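Local coordinates for protein esterase (PDB 4WY5) that probably hydrolyses carboxylic esters as a carboxylesterase with the alpha/beta hydrolase fold, in the thermophilic fungus Rhizomucor miehei, at residues Lys56-Asp61 and Leu65-Val70; Phe85-Gly90 and Tyr119-Glu124; Trp140-Ala145 and Lys177-Ala182; Val170-Lys175 and Asn234-Thr239. All coordinates share one frame; numbering follows the deposited sequence.

Interaction 1 of 4, residues Lys56-Asp61 and Leu65-Val70; sequences KVVESD and LKLTIV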
loop_
_atom_site.group_PDB
_atom_site.type_symbol
_atom_site.label_atom_id
_atom_site.label_comp_id
_atom_site.label_asym_id
_atom_site.label_seq_id
_atom_site.Cartn_x
_atom_site.Cartn_y
_atom_site.Cartn_z
ATOM N N LYS A 56 0.817 29.386 -17.277
ATOM C CA LYS A 56 1.856 30.421 -17.239
ATOM C C LYS A 56 3.090 30.024 -18.073
ATOM O O LYS A 56 3.425 28.836 -18.187
ATOM C CB LYS A 56 2.276 30.704 -15.792
ATOM C CG LYS A 56 1.197 31.335 -14.914
ATOM C CD LYS A 56 1.725 31.695 -13.524
ATOM C CE LYS A 56 2.617 32.924 -13.548
ATOM N NZ LYS A 56 1.858 34.139 -13.951
ATOM N N VAL A 57 3.757 31.026 -18.645
ATOM C CA VAL A 57 4.941 30.830 -19.477
ATOM C C VAL A 57 6.100 31.663 -18.931
ATOM O O VAL A 57 5.999 32.885 -18.857
ATOM C CB VAL A 57 4.656 31.230 -20.942
ATOM C CG1 VAL A 57 5.917 31.125 -21.811
ATOM C CG2 VAL A 57 3.519 30.387 -21.506
ATOM N N VAL A 58 7.196 31.014 -18.539
ATOM C CA VAL A 58 8.232 31.689 -17.744
ATOM C C VAL A 58 9.663 31.346 -18.140
ATOM O O VAL A 58 9.898 30.442 -18.940
ATOM C CB VAL A 58 8.095 31.355 -16.232
ATOM C CG1 VAL A 58 6.750 31.803 -15.687
ATOM C CG2 VAL A 58 8.303 29.865 -15.999
ATOM N N GLU A 59 10.612 32.075 -17.557
ATOM C CA GLU A 59 12.035 31.870 -17.809
ATOM C C GLU A 59 12.758 31.524 -16.502
ATOM O O GLU A 59 12.430 32.059 -15.436
ATOM C CB GLU A 59 12.649 33.107 -18.473
ATOM C CG GLU A 59 14.128 32.957 -18.791
ATOM C CD GLU A 59 14.635 34.016 -19.755
ATOM O OE1 GLU A 59 13.967 35.064 -19.900
ATOM O OE2 GLU A 59 15.714 33.805 -20.349
ATOM N N SER A 60 13.720 30.607 -16.585
ATOM C CA SER A 60 14.390 30.079 -15.403
ATOM C C SER A 60 15.631 29.270 -15.760
ATOM O O SER A 60 15.557 28.362 -16.598
ATOM C CB SER A 60 13.425 29.197 -14.597
ATOM O OG SER A 60 14.019 28.739 -13.387
ATOM N N ASP A 61 16.766 29.621 -15.152
ATOM C CA ASP A 61 18.001 28.838 -15.276
ATOM C C ASP A 61 18.402 28.646 -16.727
ATOM O O ASP A 61 18.979 27.621 -17.095
ATOM C CB ASP A 61 17.832 27.466 -14.599
ATOM C CG ASP A 61 19.160 26.784 -14.294
ATOM O OD1 ASP A 61 20.088 27.472 -13.810
ATOM O OD2 ASP A 61 19.274 25.556 -14.529
ATOM N N LEU A 65 9.877 27.812 -19.979
ATOM C CA LEU A 65 9.020 26.736 -19.504
ATOM C C LEU A 65 7.545 27.054 -19.682
ATOM O O LEU A 65 7.143 28.225 -19.692
ATOM C CB LEU A 65 9.289 26.474 -18.021
ATOM C CG LEU A 65 10.736 26.249 -17.585
ATOM C CD1 LEU A 65 10.812 26.299 -16.075
ATOM C CD2 LEU A 65 11.217 24.900 -18.084
ATOM N N LYS A 66 6.738 26.005 -19.805
ATOM C CA LYS A 66 5.288 26.133 -19.736
ATOM C C LYS A 66 4.767 25.332 -18.545
ATOM O O LYS A 66 5.089 24.149 -18.401
ATOM C CB LYS A 66 4.627 25.666 -21.036
ATOM C CG LYS A 66 3.159 26.103 -21.178
ATOM C CD LYS A 66 2.554 25.498 -22.426
ATOM C CE LYS A 66 3.608 25.460 -23.532
ATOM N NZ LYS A 66 3.245 24.548 -24.660
ATOM N N LEU A 67 3.961 25.979 -17.702
ATOM C CA LEU A 67 3.470 25.368 -16.467
ATOM C C LEU A 67 1.945 25.456 -16.351
ATOM O O LEU A 67 1.319 26.366 -16.892
ATOM C CB LEU A 67 4.100 26.039 -15.239
ATOM C CG LEU A 67 5.620 26.163 -15.150
ATOM C CD1 LEU A 67 6.022 26.872 -13.879
ATOM C CD2 LEU A 67 6.286 24.815 -15.243
ATOM N N THR A 68 1.351 24.494 -15.656
ATOM C CA THR A 68 -0.056 24.595 -15.296
ATOM C C THR A 68 -0.151 24.524 -13.777
ATOM O O THR A 68 0.441 23.644 -13.150
ATOM C CB THR A 68 -0.910 23.488 -15.976
ATOM O OG1 THR A 68 -0.904 23.693 -17.396
ATOM C CG2 THR A 68 -2.354 23.525 -15.496
ATOM N N ILE A 69 -0.861 25.483 -13.188
ATOM C CA ILE A 69 -0.971 25.591 -11.740
ATOM C C ILE A 69 -2.401 25.292 -11.308
ATOM O O ILE A 69 -3.336 25.946 -11.744
ATOM C CB ILE A 69 -0.547 26.992 -11.241
ATOM C CG1 ILE A 69 0.952 27.210 -11.479
ATOM C CG2 ILE A 69 -0.803 27.122 -9.746
ATOM C CD1 ILE A 69 1.267 28.167 -12.573
ATOM N N VAL A 70 -2.562 24.318 -10.422
ATOM C CA VAL A 70 -3.877 23.771 -10.103
ATOM C C VAL A 70 -4.079 23.860 -8.591
ATOM O O VAL A 70 -3.166 23.522 -7.838
ATOM C CB VAL A 70 -3.971 22.298 -10.601
ATOM C CG1 VAL A 70 -5.359 21.792 -10.557
ATOM C CG2 VAL A 70 -3.469 22.175 -12.037
#
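Val58 and Leu65 meet as a hydrogen-bonded pair in an antiparallel beta hairpin. Strands 52-60 and 63-71 form it at one edge of the central sheet of the alpha/beta hydrolase fold. Four backbone bonds zip the segments together. Leu65 N donates to Val58 O at 2.8 Å, and Val58 N donates back to Leu65 O at 3.0 Å. Lys56 and Leu67 make a second such pair, with Leu67 N to Lys56 O at 2.9 Å. Val57 and Lys66 form the non-hydrogen-bonded pair between them, where Val57 CA lies 3.4 Å from Leu65 O in a CH...O contact.

The packed face carries Lys56, Val58, Leu65 and Leu67. Val58 CG1 lies anti to the carbonyl carbon (chi1 -60°), which leaves CG2 between the backbone N and that carbon. From there CG2 reaches Leu65 CB at 4.1 Å and Leu67 CD1 at 4.3 Å. Trp140 of helix 129-143 covers Val58 and Leu67 on this face. Ser60 OG is hydrogen-bonded to Ala136 O of the same helix.

The other face is looser. Val57 and Lys66 lie there, both exposed. Their side chains meet no closer than 4.3 Å, between Val57 CG2 and Lys66 CG. The amine of Lys66 turns to Asp118, with which it makes a long, weak ion pair. On the packed face the aliphatic part of Lys56 lies across Ile69, with Lys56 CD 3.7 Å from Ile69 CD1.

Interaction 2 of 4, residues Phe85-Gly90 and Tyr119-Glu124; sequences FLHGGG and YSLSPE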
loop_
_atom_site.group_PDB
_atom_site.type_symbol
_atom_site.label_atom_id
_atom_site.label_comp_id
_atom_site.label_asym_id
_atom_site.label_seq_id
_atom_site.Cartn_x
_atom_site.Cartn_y
_atom_site.Cartn_z
ATOM N N PHE A 85 4.213 17.749 -10.303
ATOM C CA PHE A 85 3.711 16.530 -10.958
ATOM C C PHE A 85 4.234 16.332 -12.394
ATOM O O PHE A 85 4.092 17.198 -13.270
ATOM C CB PHE A 85 2.177 16.517 -10.973
ATOM C CG PHE A 85 1.598 15.183 -11.352
ATOM C CD1 PHE A 85 1.346 14.229 -10.385
ATOM C CD2 PHE A 85 1.351 14.866 -12.678
ATOM C CE1 PHE A 85 0.838 13.004 -10.726
ATOM C CE2 PHE A 85 0.845 13.631 -13.028
ATOM C CZ PHE A 85 0.587 12.702 -12.046
ATOM N N LEU A 86 4.803 15.153 -12.622
ATOM C CA LEU A 86 5.466 14.803 -13.879
ATOM C C LEU A 86 4.743 13.641 -14.550
ATOM O O LEU A 86 4.800 12.508 -14.058
ATOM C CB LEU A 86 6.913 14.430 -13.589
ATOM C CG LEU A 86 7.574 15.443 -12.645
ATOM C CD1 LEU A 86 8.965 15.001 -12.166
ATOM C CD2 LEU A 86 7.645 16.806 -13.342
ATOM N N HIS A 87 4.078 13.909 -15.674
ATOM C CA HIS A 87 3.208 12.902 -16.307
ATOM C C HIS A 87 3.949 11.840 -17.123
ATOM O O HIS A 87 5.020 12.093 -17.667
ATOM C CB HIS A 87 2.181 13.590 -17.221
ATOM C CG HIS A 87 2.774 14.137 -18.488
ATOM N ND1 HIS A 87 2.968 13.366 -19.613
ATOM C CD2 HIS A 87 3.201 15.386 -18.807
ATOM C CE1 HIS A 87 3.503 14.113 -20.566
ATOM N NE2 HIS A 87 3.644 15.341 -20.106
ATOM N N GLY A 88 3.332 10.668 -17.258
ATOM C CA GLY A 88 3.869 9.598 -18.092
ATOM C C GLY A 88 3.462 9.681 -19.568
ATOM O O GLY A 88 2.896 10.684 -20.019
ATOM N N GLY A 89 3.763 8.622 -20.327
ATOM C CA GLY A 89 3.495 8.589 -21.752
ATOM C C GLY A 89 4.685 8.131 -22.590
ATOM O O GLY A 89 4.751 8.403 -23.793
ATOM N N GLY A 90 5.639 7.464 -21.950
ATOM C CA GLY A 90 6.759 6.854 -22.649
ATOM C C GLY A 90 7.831 7.835 -23.109
ATOM O O GLY A 90 8.739 7.452 -23.872
ATOM N N TYR A 119 6.831 19.319 -19.962
ATOM C CA TYR A 119 8.218 19.190 -20.398
ATOM C C TYR A 119 8.307 18.853 -21.886
ATOM O O TYR A 119 7.308 18.480 -22.516
ATOM C CB TYR A 119 8.952 18.138 -19.541
ATOM C CG TYR A 119 8.378 16.725 -19.568
ATOM C CD1 TYR A 119 8.819 15.798 -20.501
ATOM C CD2 TYR A 119 7.421 16.312 -18.636
ATOM C CE1 TYR A 119 8.315 14.501 -20.527
ATOM C CE2 TYR A 119 6.907 15.029 -18.656
ATOM C CZ TYR A 119 7.369 14.120 -19.604
ATOM O OH TYR A 119 6.880 12.827 -19.646
ATOM N N SER A 120 9.498 18.997 -22.457
ATOM C CA SER A 120 9.682 18.739 -23.890
ATOM C C SER A 120 9.657 17.237 -24.178
ATOM O O SER A 120 10.390 16.466 -23.540
ATOM C CB SER A 120 10.999 19.359 -24.389
ATOM O OG SER A 120 11.042 20.770 -24.150
ATOM N N LEU A 121 8.808 16.817 -25.119
ATOM C CA LEU A 121 8.650 15.393 -25.442
ATOM C C LEU A 121 9.660 14.865 -26.472
ATOM O O LEU A 121 10.193 15.625 -27.275
ATOM C CB LEU A 121 7.231 15.117 -25.961
ATOM C CG LEU A 121 6.026 15.518 -25.096
ATOM C CD1 LEU A 121 4.721 15.357 -25.876
ATOM C CD2 LEU A 121 5.974 14.706 -23.816
ATOM N N SER A 122 9.910 13.555 -26.432
ATOM C CA SER A 122 10.738 12.849 -27.416
ATOM C C SER A 122 9.874 12.334 -28.582
ATOM O O SER A 122 8.691 12.034 -28.380
ATOM C CB SER A 122 11.469 11.674 -26.755
ATOM O OG SER A 122 12.403 12.109 -25.777
ATOM N N PRO A 123 10.466 12.142 -29.784
ATOM C CA PRO A 123 11.892 12.206 -30.139
ATOM C C PRO A 123 12.399 13.583 -30.565
ATOM O O PRO A 123 13.582 13.686 -30.893
ATOM C CB PRO A 123 11.997 11.231 -31.318
ATOM C CG PRO A 123 10.680 11.392 -32.023
ATOM C CD PRO A 123 9.652 11.658 -30.915
ATOM N N GLU A 124 11.549 14.613 -30.541
ATOM C CA GLU A 124 11.982 15.976 -30.891
ATOM C C GLU A 124 13.060 16.491 -29.942
ATOM O O GLU A 124 13.956 17.222 -30.348
ATOM C CB GLU A 124 10.801 16.943 -30.884
ATOM C CG GLU A 124 9.806 16.734 -32.018
ATOM C CD GLU A 124 8.825 15.609 -31.755
ATOM O OE1 GLU A 124 8.822 15.073 -30.619
ATOM O OE2 GLU A 124 8.051 15.274 -32.687
HETATM O O HOH W 1 4.970 17.455 -21.644
#
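His87 O accepts a hydrogen bond from Tyr119 OH at 2.8 Å. The bond runs nearly along the C=O axis, and the carbonyl oxygen lies at the edge of the tyrosine ring, in its plane. His87 begins the His-Gly-Gly-Gly sequence known from the hormone-sensitive lipase family. In relatives this loop after strand 80-86 forms the oxyanion hole, and it probably does so here.

The two rings form an offset stack. Their centroids are 4.8 Å apart and their planes differ by 21°. Both residues hold CG between the backbone N and the carbonyl carbon (chi1 60° in Tyr119), which brings the rings together. Tyr119 CE2 sits over one face of the imidazole, toward its rim, 3.6 Å from His87 NE2. Phe116 also meets the His87 ring, nearly parallel to it. Leu121 CD2 comes to the imidazole edge, 4.1 Å from His87 CE1.

Both ring nitrogens of His87 have partners, which should fix the rotation of the ring. A water in the ring plane lies 2.9 Å from His87 NE2. The same water lies 2.7 Å from Tyr119 O, to which it probably donates, and so links the two residues a second time. At the other ring nitrogen, His87 ND1 donates to Gly88 O at 2.7 Å, with an N-H...O angle of 161° and the acceptor near the ring plane.

Interaction 3 of 4, residues Trp140-Ala145 and Lys177-Ala182; sequences WVRENA and KGLSAA
Arg142 reaches from the end of helix 129-143 to the turn that follows helix 162-176. Its flat guanidinium is met by two apolar side chains. Leu179 CD2 stands over one face, toward the rim, 4.2 Å from Arg142 NH1. The leucine and arginine side chains run alongside each other, pointing opposite ways. Ala182 CB approaches obliquely and lies 3.8 Å from Arg142 NE. With CG anti to the carbonyl carbon (chi1 -77°) and a bend at chi3, the arginine chain carries the guanidinium out to this turn.

A water in the plane of the guanidinium, at its edge, accepts from Arg142 NE at 3.1 Å and donates to Ala182 O at 2.7 Å. This water is the polar bridge between the segments, and no direct hydrogen bond joins them. Arg142 NH2 also has a long, weak ion pair with Glu153.

Gly178 ends helix 162-176 with a Schellman motif, and Leu179 to Ala182 form a type I beta turn. That turn places Leu179 and Ala182 on the arginine together.

At the helix end, Asn144 folds back over Trp140. Asn144 ND2 donates to Trp140 O at 3.1 Å, while the same nitrogen sits over one face of the indole, near its rim.

The contact thus joins the C-terminal end of helix 129-143 to the connection between helix 162-176 and strand 185-189. Leu179 also packs on Leu139 of helix 129-143, Val141 touches Ile150 of strand 150-151, and the indole of Trp140 faces strand 52-60.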
loop_
_atom_site.group_PDB
_atom_site.type_symbol
_atom_site.label_atom_id
_atom_site.label_comp_id
_atom_site.label_asym_id
_atom_site.label_seq_id
_atom_site.Cartn_x
_atom_site.Cartn_y
_atom_site.Cartn_z
ATOM N N TRP A 140 12.173 27.893 -10.068
ATOM C CA TRP A 140 11.237 28.982 -10.268
ATOM C C TRP A 140 10.174 29.044 -9.176
ATOM O O TRP A 140 9.826 30.122 -8.682
ATOM C CB TRP A 140 10.575 28.842 -11.631
ATOM C CG TRP A 140 9.644 29.954 -11.920
ATOM C CD1 TRP A 140 9.954 31.146 -12.497
ATOM C CD2 TRP A 140 8.236 29.998 -11.626
ATOM N NE1 TRP A 140 8.828 31.931 -12.586
ATOM C CE2 TRP A 140 7.761 31.251 -12.058
ATOM C CE3 TRP A 140 7.336 29.096 -11.055
ATOM C CZ2 TRP A 140 6.415 31.629 -11.935
ATOM C CZ3 TRP A 140 5.996 29.477 -10.927
ATOM C CH2 TRP A 140 5.553 30.731 -11.366
ATOM N N VAL A 141 9.671 27.876 -8.791
ATOM C CA VAL A 141 8.672 27.774 -7.741
ATOM C C VAL A 141 9.194 28.293 -6.405
ATOM O O VAL A 141 8.465 28.942 -5.661
ATOM C CB VAL A 141 8.209 26.311 -7.571
ATOM C CG1 VAL A 141 7.566 26.105 -6.215
ATOM C CG2 VAL A 141 7.253 25.934 -8.691
ATOM N N ARG A 142 10.463 28.024 -6.117
ATOM C CA ARG A 142 11.097 28.549 -4.903
ATOM C C ARG A 142 11.250 30.071 -4.937
ATOM O O ARG A 142 11.184 30.725 -3.900
ATOM C CB ARG A 142 12.480 27.913 -4.701
ATOM C CG ARG A 142 12.448 26.505 -4.159
ATOM C CD ARG A 142 13.840 25.892 -4.026
ATOM N NE ARG A 142 13.938 25.233 -2.728
ATOM C CZ ARG A 142 14.775 25.589 -1.761
ATOM N NH1 ARG A 142 15.647 26.566 -1.960
ATOM N NH2 ARG A 142 14.766 24.929 -0.610
ATOM N N GLU A 143 11.435 30.625 -6.133
ATOM C CA GLU A 143 11.607 32.069 -6.304
ATOM C C GLU A 143 10.301 32.855 -6.220
ATOM O O GLU A 143 10.313 34.046 -5.920
ATOM C CB GLU A 143 12.279 32.365 -7.640
ATOM C CG GLU A 143 13.780 32.481 -7.535
ATOM C CD GLU A 143 14.219 33.660 -6.685
ATOM O OE1 GLU A 143 13.751 34.794 -6.942
ATOM O OE2 GLU A 143 15.036 33.442 -5.759
ATOM N N ASN A 144 9.184 32.201 -6.525
ATOM C CA ASN A 144 7.908 32.901 -6.611
ATOM C C ASN A 144 6.828 32.359 -5.675
ATOM O O ASN A 144 5.647 32.367 -6.022
ATOM C CB ASN A 144 7.390 32.865 -8.050
ATOM C CG ASN A 144 8.244 33.688 -8.996
ATOM O OD1 ASN A 144 8.041 34.895 -9.144
ATOM N ND2 ASN A 144 9.195 33.036 -9.656
ATOM N N ALA A 145 7.229 31.896 -4.495
ATOM C CA ALA A 145 6.291 31.284 -3.546
ATOM C C ALA A 145 5.250 32.276 -3.044
ATOM O O ALA A 145 4.095 31.924 -2.816
ATOM C CB ALA A 145 7.042 30.690 -2.365
ATOM N N LYS A 177 23.849 19.340 -7.765
ATOM C CA LYS A 177 23.914 20.791 -7.995
ATOM C C LYS A 177 24.007 21.601 -6.704
ATOM O O LYS A 177 24.093 22.827 -6.743
ATOM C CB LYS A 177 22.680 21.260 -8.780
ATOM C CG LYS A 177 22.703 20.909 -10.257
ATOM C CD LYS A 177 23.481 21.958 -11.039
ATOM C CE LYS A 177 23.402 21.707 -12.535
ATOM N NZ LYS A 177 24.117 22.761 -13.317
ATOM N N GLY A 178 23.972 20.923 -5.564
ATOM C CA GLY A 178 24.025 21.605 -4.286
ATOM C C GLY A 178 22.667 21.992 -3.723
ATOM O O GLY A 178 22.578 22.831 -2.830
ATOM N N LEU A 179 21.606 21.379 -4.235
ATOM C CA LEU A 179 20.253 21.660 -3.760
ATOM C C LEU A 179 19.654 20.442 -3.058
ATOM O O LEU A 179 18.553 20.021 -3.402
ATOM C CB LEU A 179 19.350 22.057 -4.928
ATOM C CG LEU A 179 18.585 23.378 -4.897
ATOM C CD1 LEU A 179 17.216 23.192 -5.523
ATOM C CD2 LEU A 179 18.469 23.910 -3.485
ATOM N N SER A 180 20.352 19.889 -2.070
ATOM C CA SER A 180 19.996 18.565 -1.555
ATOM C C SER A 180 18.858 18.564 -0.540
ATOM O O SER A 180 18.399 17.498 -0.119
ATOM C CB SER A 180 21.228 17.895 -0.925
ATOM O OG SER A 180 21.514 18.427 0.362
ATOM N N ALA A 181 18.428 19.743 -0.117
ATOM C CA ALA A 181 17.404 19.831 0.907
ATOM C C ALA A 181 16.075 20.321 0.335
ATOM O O ALA A 181 15.099 20.467 1.072
ATOM C CB ALA A 181 17.862 20.737 2.036
ATOM N N ALA A 182 16.044 20.584 -0.972
ATOM C CA ALA A 182 14.861 21.174 -1.610
ATOM C C ALA A 182 13.642 20.243 -1.632
ATOM O O ALA A 182 12.541 20.641 -1.244
ATOM C CB ALA A 182 15.197 21.613 -3.032
HETATM O O HOH W 2 11.846 23.251 -1.633
#

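Interaction 4 of 4, residues Val170-Lys175 and Asn234-Thr239; sequences VSIYAK and NDKLAT
Leu237 packs against Ile172 and Tyr173 on helix 162-176, and these apolar contacts carry the interaction. Its two methyls divide the work. Leu237 CD2 lies 3.9 Å from Ile172 CG2 and just as near Ile172 CB. Leu237 CD1 meets the edge of the Tyr173 ring, near its plane, 4.2 Å from Tyr173 CD2. The leucine and tyrosine side chains cross at about a right angle. The phenol leaves the helix with CG anti to the backbone N (chi1 -175°), and chi2 of -91° turns the ring so that its CD2 edge meets the leucine. The aliphatic part of Lys236 adds a looser touch, with Lys236 CE 4.4 Å from Ile172 CG2.

The hydrogen bonds here lie within each segment. Leu237 N donates to Asp235 OD1 at 3.3 Å, an Asx turn. The N-H comes from above the carboxylate plane. Asp235 O accepts twice, from Ala238 N at 2.9 Å and from Thr239 N at 3.0 Å. These bonds shape the short turn with helical backbone angles that presents Leu237. On the helix, Ala174 N donates to Val170 O.

Lys236 NZ makes a long, weak ion pair with Glu176. Lys175 NZ donates to the carbonyls of Asp247 and Glu249.

Other neighbours continue the packing: Leu248 of helix 245-248 touches Ile172, and Tyr135 meets Tyr173 edge-to-face. Helix 162-176 follows the probable nucleophile elbow. The arrangement is the packing of an outer loop onto this helix of the alpha/beta hydrolase fold.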
loop_
_atom_site.group_PDB
_atom_site.type_symbol
_atom_site.label_atom_id
_atom_site.label_comp_id
_atom_site.label_asym_id
_atom_site.label_seq_id
_atom_site.Cartn_x
_atom_site.Cartn_y
_atom_site.Cartn_z
ATOM N N VAL A 170 15.643 13.567 -11.314
ATOM C CA VAL A 170 15.809 14.966 -10.920
ATOM C C VAL A 170 16.077 15.050 -9.417
ATOM O O VAL A 170 16.592 16.064 -8.945
ATOM C CB VAL A 170 14.579 15.872 -11.296
ATOM C CG1 VAL A 170 13.457 15.743 -10.284
ATOM C CG2 VAL A 170 14.998 17.351 -11.415
ATOM N N SER A 171 15.749 14.005 -8.655
ATOM C CA SER A 171 16.137 14.023 -7.241
ATOM C C SER A 171 17.661 13.875 -7.096
ATOM O O SER A 171 18.279 14.483 -6.211
ATOM C CB SER A 171 15.423 12.923 -6.435
ATOM O OG SER A 171 14.013 13.069 -6.451
ATOM N N ILE A 172 18.272 13.102 -7.985
ATOM C CA ILE A 172 19.723 12.908 -7.944
ATOM C C ILE A 172 20.431 14.133 -8.524
ATOM O O ILE A 172 21.395 14.648 -7.937
ATOM C CB ILE A 172 20.153 11.645 -8.723
ATOM C CG1 ILE A 172 19.543 10.385 -8.081
ATOM C CG2 ILE A 172 21.689 11.543 -8.799
ATOM C CD1 ILE A 172 19.792 9.087 -8.873
ATOM N N TYR A 173 19.930 14.605 -9.664
ATOM C CA TYR A 173 20.451 15.810 -10.318
ATOM C C TYR A 173 20.487 17.021 -9.373
ATOM O O TYR A 173 21.514 17.695 -9.272
ATOM C CB TYR A 173 19.598 16.123 -11.549
ATOM C CG TYR A 173 20.062 17.270 -12.405
ATOM C CD1 TYR A 173 19.604 18.556 -12.176
ATOM C CD2 TYR A 173 20.941 17.067 -13.465
ATOM C CE1 TYR A 173 20.010 19.616 -12.968
ATOM C CE2 TYR A 173 21.356 18.124 -14.262
ATOM C CZ TYR A 173 20.880 19.395 -14.005
ATOM O OH TYR A 173 21.273 20.453 -14.781
ATOM N N ALA A 174 19.394 17.262 -8.647
ATOM C CA ALA A 174 19.309 18.424 -7.756
ATOM C C ALA A 174 20.350 18.339 -6.641
ATOM O O ALA A 174 20.890 19.358 -6.194
ATOM C CB ALA A 174 17.909 18.551 -7.164
ATOM N N LYS A 175 20.604 17.122 -6.174
ATOM C CA LYS A 175 21.615 16.893 -5.148
ATOM C C LYS A 175 23.034 17.196 -5.648
ATOM O O LYS A 175 23.863 17.718 -4.896
ATOM C CB LYS A 175 21.542 15.449 -4.638
ATOM C CG LYS A 175 22.528 15.139 -3.519
ATOM C CD LYS A 175 22.543 13.652 -3.205
ATOM C CE LYS A 175 23.331 12.886 -4.254
ATOM N NZ LYS A 175 23.701 11.513 -3.805
ATOM N N ASN A 234 25.846 4.670 -20.556
ATOM C CA ASN A 234 26.454 4.437 -19.240
ATOM C C ASN A 234 26.215 5.592 -18.249
ATOM O O ASN A 234 27.128 5.997 -17.529
ATOM C CB ASN A 234 27.963 4.191 -19.401
ATOM C CG ASN A 234 28.564 3.420 -18.235
ATOM O OD1 ASN A 234 27.913 2.549 -17.649
ATOM N ND2 ASN A 234 29.816 3.737 -17.892
ATOM N N ASP A 235 24.979 6.092 -18.200
ATOM C CA ASP A 235 24.620 7.263 -17.383
ATOM C C ASP A 235 23.413 6.949 -16.478
ATOM O O ASP A 235 22.311 6.709 -16.992
ATOM C CB ASP A 235 24.304 8.446 -18.317
ATOM C CG ASP A 235 24.276 9.797 -17.606
ATOM O OD1 ASP A 235 24.065 9.834 -16.369
ATOM O OD2 ASP A 235 24.449 10.831 -18.303
ATOM N N LYS A 236 23.606 6.988 -15.152
ATOM C CA LYS A 236 22.549 6.597 -14.205
ATOM C C LYS A 236 21.306 7.499 -14.282
ATOM O O LYS A 236 20.198 7.053 -13.968
ATOM C CB LYS A 236 23.042 6.554 -12.747
ATOM C CG LYS A 236 23.192 7.883 -12.023
ATOM C CD LYS A 236 24.496 8.565 -12.352
ATOM C CE LYS A 236 24.536 9.979 -11.808
ATOM N NZ LYS A 236 25.768 10.661 -12.264
ATOM N N LEU A 237 21.478 8.752 -14.699
ATOM C CA LEU A 237 20.339 9.646 -14.825
ATOM C C LEU A 237 19.449 9.209 -15.991
ATOM O O LEU A 237 18.250 9.507 -16.025
ATOM C CB LEU A 237 20.799 11.088 -15.023
ATOM C CG LEU A 237 21.605 11.739 -13.890
ATOM C CD1 LEU A 237 22.060 13.150 -14.291
ATOM C CD2 LEU A 237 20.811 11.772 -12.581
ATOM N N ALA A 238 20.029 8.463 -16.924
ATOM C CA ALA A 238 19.254 7.878 -18.018
ATOM C C ALA A 238 18.669 6.533 -17.598
ATOM O O ALA A 238 17.468 6.280 -17.764
ATOM C CB ALA A 238 20.119 7.693 -19.256
ATOM N N THR A 239 19.526 5.679 -17.050
ATOM C CA THR A 239 19.096 4.363 -16.610
ATOM C C THR A 239 19.464 4.185 -15.134
ATOM O O THR A 239 20.583 3.775 -14.796
ATOM C CB THR A 239 19.730 3.233 -17.484
ATOM O OG1 THR A 239 21.155 3.368 -17.508
ATOM C CG2 THR A 239 19.184 3.286 -18.921
#

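From the N terminus, interaction 1 comes first and closes the tight hairpin of strands 52-60 and 63-71. Interaction 2 then closes a longer loop that holds helix 100-110 and strand 113-117. Both reach the same sheet. Interaction 3 joins helix 129-143 to the connection before strand 185-189. Interaction 4 closes a loop of 58 residues, bringing the connection between helices 230-233 and 245-248 onto helix 162-176. Interactions 3 and 4 cross, because 170-175 falls between 140-145 and 177-182. No contact nests inside another. Interaction 1 touches interaction 3 where Ser60 OG is 3.9 Å from Trp140 CB. Interactions 3 and 4 meet at a probable hydrogen bond of 2.9 Å between Leu179 N and Ala174 O.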